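Local coordinates for Lactamase_B domain-containing protein (Bacillus lehensis G1, PDB 7EV5) that probably acts as a hydrolase of the metallo-beta-lactamase fold, holding two zinc ions and resembling both B3 beta-lactamases and glyoxalase II in structure, at residues V16-D28 against S115-H127. Numbering follows the deposited sequence.
Sequences VLYNDDKEAVIFD and SLTIGTFTFSVFH
Phe121 is the side chain on which Leu17, Asn19, Glu23 and Val25 converge, and it shows how one aromatic ring can join two beta-sheets. Val25 CG2 lies over one face of this ring, 3.9 Å from its centroid, a CH-pi contact. Tyr18 C and Glu23 O sit near the plane at the ring's edge, the latter 3.6 Å from Phe121 CZ. With CG anti to the backbone N (chi1 178°), Leu17 leans toward the aromatic rings, and its CD2 sits between those of Phe121 and Phe123, 3.7 Å from Phe123 CE1 at that ring's edge. The rings of Phe27 and Phe123 form an offset edge-to-face pair, planes at 85° and centroids 5.9 Å apart, with Phe27 the edge; Phe27 also stacks on Phe147.

Polar contacts gather at the outer end, where Asn19 and Glu23 fix each other. The amide ND2 of Asn19 donates almost straight to the anti lone pair of Glu23 OE1 at 2.9 Å, while Asn19 OD1 accepts from Glu23 N. Three waters carry this pair across to Thr120: one accepts from Asn19 ND2, lies unusually close to Thr120 OG1 and sits over the Phe121 face opposite Val25, another donates to Glu23 OE1 and accepts from Thr120 N at 2.7 Å, and the third joins Glu23 OE1 to Thr120 OG1.

Each segment is a hairpin, closed by a type I turn at Asn19-Lys22 and a type II' turn at Ile118-Phe121. Strands 23-27 and 121-127 pass at 31°, their side chains filling the space between the sheets. Such face-to-face packing of two mixed sheets is the central sandwich of the alpha-beta/beta-alpha metallo-beta-lactamase fold; just past Phe27, Asp28 hydrogen-bonds the zinc ligand His59.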
loop_
_atom_site.group_PDB
_atom_site.type_symbol
_atom_site.label_atom_id
_atom_site.label_comp_id
_atom_site.label_asym_id
_atom_site.label_seq_id
_atom_site.Cartn_x
_atom_site.Cartn_y
_atom_site.Cartn_z
ATOM N N VAL A 16 6.379 -0.729 7.676
ATOM C CA VAL A 16 7.258 0.356 8.081
ATOM C C VAL A 16 8.637 0.070 7.514
ATOM O O VAL A 16 9.262 -0.936 7.872
ATOM C CB VAL A 16 7.316 0.542 9.604
ATOM C CG1 VAL A 16 8.257 1.695 9.919
ATOM C CG2 VAL A 16 5.929 0.818 10.166
ATOM N N LEU A 17 9.091 0.934 6.611
ATOM C CA LEU A 17 10.435 0.887 6.050
ATOM C C LEU A 17 11.292 1.890 6.807
ATOM O O LEU A 17 10.858 3.017 7.047
ATOM C CB LEU A 17 10.374 1.277 4.571
ATOM C CG LEU A 17 11.692 1.352 3.784
ATOM C CD1 LEU A 17 12.346 -0.022 3.616
ATOM C CD2 LEU A 17 11.442 2.012 2.422
ATOM N N TYR A 18 12.499 1.487 7.198
ATOM C CA TYR A 18 13.331 2.350 8.023
ATOM C C TYR A 18 14.777 2.282 7.551
ATOM O O TYR A 18 15.146 1.459 6.709
ATOM C CB TYR A 18 13.208 1.998 9.514
ATOM C CG TYR A 18 13.408 0.529 9.806
ATOM C CD1 TYR A 18 14.685 0.001 9.937
ATOM C CD2 TYR A 18 12.326 -0.335 9.938
ATOM C CE1 TYR A 18 14.884 -1.338 10.190
ATOM C CE2 TYR A 18 12.516 -1.675 10.190
ATOM C CZ TYR A 18 13.798 -2.170 10.320
ATOM O OH TYR A 18 14.003 -3.506 10.576
ATOM N N ASN A 19 15.592 3.188 8.096
ATOM C CA ASN A 19 17.024 3.257 7.830
ATOM C C ASN A 19 17.779 3.224 9.155
ATOM O O ASN A 19 17.182 3.192 10.236
ATOM C CB ASN A 19 17.400 4.477 6.966
ATOM C CG ASN A 19 17.087 5.820 7.636
ATOM O OD1 ASN A 19 16.934 5.916 8.855
ATOM N ND2 ASN A 19 17.011 6.874 6.825
ATOM N N ASP A 20 19.112 3.251 9.068
ATOM C CA ASP A 20 19.928 3.168 10.274
ATOM C C ASP A 20 19.816 4.413 11.144
ATOM O O ASP A 20 20.049 4.328 12.356
ATOM C CB ASP A 20 21.385 2.860 9.924
ATOM C CG ASP A 20 21.576 1.438 9.427
ATOM O OD1 ASP A 20 20.629 0.632 9.540
ATOM O OD2 ASP A 20 22.677 1.121 8.930
ATOM N N ASP A 21 19.449 5.555 10.562
ATOM C CA ASP A 21 19.200 6.788 11.303
ATOM C C ASP A 21 17.840 6.807 11.995
ATOM O O ASP A 21 17.453 7.857 12.522
ATOM C CB ASP A 21 19.313 8.009 10.382
ATOM C CG ASP A 21 20.733 8.259 9.912
ATOM O OD1 ASP A 21 20.905 8.956 8.886
ATOM O OD2 ASP A 21 21.671 7.763 10.566
ATOM N N LYS A 22 17.116 5.686 11.983
ATOM C CA LYS A 22 15.826 5.521 12.650
ATOM C C LYS A 22 14.723 6.407 12.073
ATOM O O LYS A 22 13.744 6.714 12.760
ATOM C CB LYS A 22 15.926 5.628 14.179
ATOM C CG LYS A 22 16.704 4.477 14.809
ATOM C CD LYS A 22 15.904 3.817 15.925
ATOM C CE LYS A 22 16.542 2.512 16.376
ATOM N NZ LYS A 22 15.536 1.414 16.512
ATOM N N GLU A 23 14.856 6.812 10.818
ATOM C CA GLU A 23 13.770 7.452 10.095
ATOM C C GLU A 23 12.953 6.384 9.391
ATOM O O GLU A 23 13.443 5.287 9.108
ATOM C CB GLU A 23 14.327 8.421 9.062
ATOM C CG GLU A 23 15.150 9.536 9.671
ATOM C CD GLU A 23 15.959 10.283 8.630
ATOM O OE1 GLU A 23 16.532 9.634 7.727
ATOM O OE2 GLU A 23 16.011 11.529 8.712
ATOM N N ALA A 24 11.693 6.706 9.106
ATOM C CA ALA A 24 10.801 5.661 8.631
ATOM C C ALA A 24 9.770 6.192 7.646
ATOM O O ALA A 24 9.384 7.364 7.681
ATOM C CB ALA A 24 10.075 4.995 9.798
ATOM N N VAL A 25 9.300 5.282 6.796
ATOM C CA VAL A 25 8.193 5.508 5.870
ATOM C C VAL A 25 7.121 4.472 6.190
ATOM O O VAL A 25 7.429 3.284 6.339
ATOM C CB VAL A 25 8.662 5.388 4.404
ATOM C CG1 VAL A 25 7.520 5.665 3.428
ATOM C CG2 VAL A 25 9.799 6.361 4.138
ATOM N N ILE A 26 5.872 4.925 6.309
ATOM C CA ILE A 26 4.743 4.077 6.681
ATOM C C ILE A 26 3.896 3.841 5.440
ATOM O O ILE A 26 3.551 4.800 4.744
ATOM C CB ILE A 26 3.894 4.742 7.777
ATOM C CG1 ILE A 26 4.727 5.004 9.043
ATOM C CG2 ILE A 26 2.674 3.880 8.074
ATOM C CD1 ILE A 26 4.003 5.855 10.092
ATOM N N PHE A 27 3.551 2.578 5.169
ATOM C CA PHE A 27 2.644 2.221 4.081
ATOM C C PHE A 27 1.362 1.652 4.657
ATOM O O PHE A 27 1.407 0.792 5.539
ATOM C CB PHE A 27 3.268 1.153 3.180
ATOM C CG PHE A 27 4.508 1.607 2.488
ATOM C CD1 PHE A 27 4.456 2.143 1.216
ATOM C CD2 PHE A 27 5.731 1.527 3.126
ATOM C CE1 PHE A 27 5.609 2.573 0.588
ATOM C CE2 PHE A 27 6.887 1.967 2.507
ATOM C CZ PHE A 27 6.824 2.482 1.235
ATOM N N ASP A 28 0.229 2.123 4.146
ATOM C CA ASP A 28 -1.070 1.507 4.384
ATOM C C ASP A 28 -1.394 1.209 5.850
ATOM O O ASP A 28 -1.614 0.048 6.216
ATOM C CB ASP A 28 -1.223 0.238 3.550
ATOM C CG ASP A 28 -1.238 0.499 2.058
ATOM O OD1 ASP A 28 -1.075 1.657 1.626
ATOM O OD2 ASP A 28 -1.412 -0.478 1.291
ATOM N N SER A 115 9.138 8.636 -10.064
ATOM C CA SER A 115 10.012 8.601 -8.905
ATOM C C SER A 115 9.414 9.459 -7.800
ATOM O O SER A 115 8.682 10.417 -8.064
ATOM C CB SER A 115 11.409 9.126 -9.259
ATOM O OG SER A 115 12.349 8.790 -8.254
ATOM N N LEU A 116 9.745 9.104 -6.558
ATOM C CA LEU A 116 9.318 9.830 -5.369
ATOM C C LEU A 116 10.417 9.688 -4.327
ATOM O O LEU A 116 10.846 8.568 -4.025
ATOM C CB LEU A 116 8.011 9.241 -4.820
ATOM C CG LEU A 116 7.515 9.788 -3.488
ATOM C CD1 LEU A 116 7.273 11.286 -3.588
ATOM C CD2 LEU A 116 6.241 9.055 -3.081
ATOM N N THR A 117 10.869 10.813 -3.775
ATOM C CA THR A 117 11.886 10.808 -2.732
ATOM C C THR A 117 11.294 11.331 -1.429
ATOM O O THR A 117 10.748 12.436 -1.389
ATOM C CB THR A 117 13.109 11.618 -3.155
ATOM O OG1 THR A 117 13.718 10.979 -4.283
ATOM C CG2 THR A 117 14.114 11.685 -2.025
ATOM N N ILE A 118 11.387 10.520 -0.377
ATOM C CA ILE A 118 10.927 10.867 0.962
ATOM C C ILE A 118 12.170 10.883 1.841
ATOM O O ILE A 118 12.693 9.821 2.199
ATOM C CB ILE A 118 9.896 9.857 1.498
ATOM C CG1 ILE A 118 8.673 9.733 0.566
ATOM C CG2 ILE A 118 9.468 10.233 2.928
ATOM C CD1 ILE A 118 7.818 10.981 0.475
ATOM N N GLY A 119 12.644 12.072 2.193
ATOM C CA GLY A 119 13.906 12.142 2.917
ATOM C C GLY A 119 15.011 11.561 2.052
ATOM O O GLY A 119 15.212 11.986 0.910
ATOM N N THR A 120 15.731 10.565 2.568
ATOM C CA THR A 120 16.727 9.867 1.761
ATOM C C THR A 120 16.220 8.550 1.178
ATOM O O THR A 120 17.006 7.800 0.592
ATOM C CB THR A 120 18.030 9.647 2.538
ATOM O OG1 THR A 120 17.748 9.010 3.787
ATOM C CG2 THR A 120 18.750 10.970 2.779
ATOM N N PHE A 121 14.929 8.249 1.313
ATOM C CA PHE A 121 14.347 7.072 0.676
ATOM C C PHE A 121 13.876 7.454 -0.719
ATOM O O PHE A 121 13.024 8.337 -0.865
ATOM C CB PHE A 121 13.134 6.568 1.459
ATOM C CG PHE A 121 13.413 6.223 2.895
ATOM C CD1 PHE A 121 13.804 4.941 3.257
ATOM C CD2 PHE A 121 13.251 7.169 3.885
ATOM C CE1 PHE A 121 14.032 4.620 4.584
ATOM C CE2 PHE A 121 13.488 6.856 5.221
ATOM C CZ PHE A 121 13.877 5.573 5.567
ATOM N N THR A 122 14.394 6.781 -1.738
ATOM C CA THR A 122 13.902 7.000 -3.090
ATOM C C THR A 122 13.146 5.776 -3.578
ATOM O O THR A 122 13.566 4.634 -3.354
ATOM C CB THR A 122 15.021 7.387 -4.061
ATOM O OG1 THR A 122 15.644 8.584 -3.591
ATOM C CG2 THR A 122 14.453 7.655 -5.458
ATOM N N PHE A 123 12.015 6.034 -4.228
ATOM C CA PHE A 123 11.151 4.995 -4.756
ATOM C C PHE A 123 10.908 5.239 -6.231
ATOM O O PHE A 123 10.830 6.389 -6.676
ATOM C CB PHE A 123 9.781 5.045 -4.070
ATOM C CG PHE A 123 9.848 4.918 -2.582
ATOM C CD1 PHE A 123 9.948 3.672 -1.982
ATOM C CD2 PHE A 123 9.801 6.041 -1.783
ATOM C CE1 PHE A 123 10.011 3.557 -0.597
ATOM C CE2 PHE A 123 9.857 5.937 -0.406
ATOM C CZ PHE A 123 9.959 4.697 0.189
ATOM N N SER A 124 10.821 4.153 -6.981
ATOM C CA SER A 124 10.195 4.178 -8.290
ATOM C C SER A 124 8.707 3.924 -8.095
ATOM O O SER A 124 8.307 3.066 -7.303
ATOM C CB SER A 124 10.788 3.094 -9.190
ATOM O OG SER A 124 12.084 3.447 -9.632
ATOM N N VAL A 125 7.882 4.688 -8.796
ATOM C CA VAL A 125 6.435 4.614 -8.633
ATOM C C VAL A 125 5.816 4.076 -9.911
ATOM O O VAL A 125 6.052 4.609 -11.003
ATOM C CB VAL A 125 5.845 5.986 -8.278
ATOM C CG1 VAL A 125 4.342 5.902 -8.190
ATOM C CG2 VAL A 125 6.460 6.505 -6.981
ATOM N N PHE A 126 5.011 3.033 -9.776
ATOM C CA PHE A 126 4.266 2.482 -10.893
ATOM C C PHE A 126 2.781 2.636 -10.620
ATOM O O PHE A 126 2.313 2.353 -9.515
ATOM C CB PHE A 126 4.586 1.004 -11.067
ATOM C CG PHE A 126 6.031 0.728 -11.380
ATOM C CD1 PHE A 126 6.470 0.670 -12.690
ATOM C CD2 PHE A 126 6.946 0.537 -10.366
ATOM C CE1 PHE A 126 7.802 0.404 -12.978
ATOM C CE2 PHE A 126 8.283 0.277 -10.644
ATOM C CZ PHE A 126 8.705 0.215 -11.956
ATOM N N HIS A 127 2.039 3.066 -11.631
ATOM C CA HIS A 127 0.587 3.109 -11.533
ATOM C C HIS A 127 0.079 1.730 -11.945
ATOM O O HIS A 127 0.272 1.310 -13.090
ATOM C CB HIS A 127 0.019 4.237 -12.401
ATOM C CG HIS A 127 -1.463 4.419 -12.257
ATOM N ND1 HIS A 127 -2.273 4.774 -13.315
ATOM C CD2 HIS A 127 -2.286 4.277 -11.189
ATOM C CE1 HIS A 127 -3.527 4.851 -12.904
ATOM N NE2 HIS A 127 -3.563 4.551 -11.617
HETATM O O HOH W 1 17.014 6.581 3.831
HETATM O O HOH W 2 15.298 10.209 5.197
HETATM O O HOH W 3 18.797 9.928 6.119
#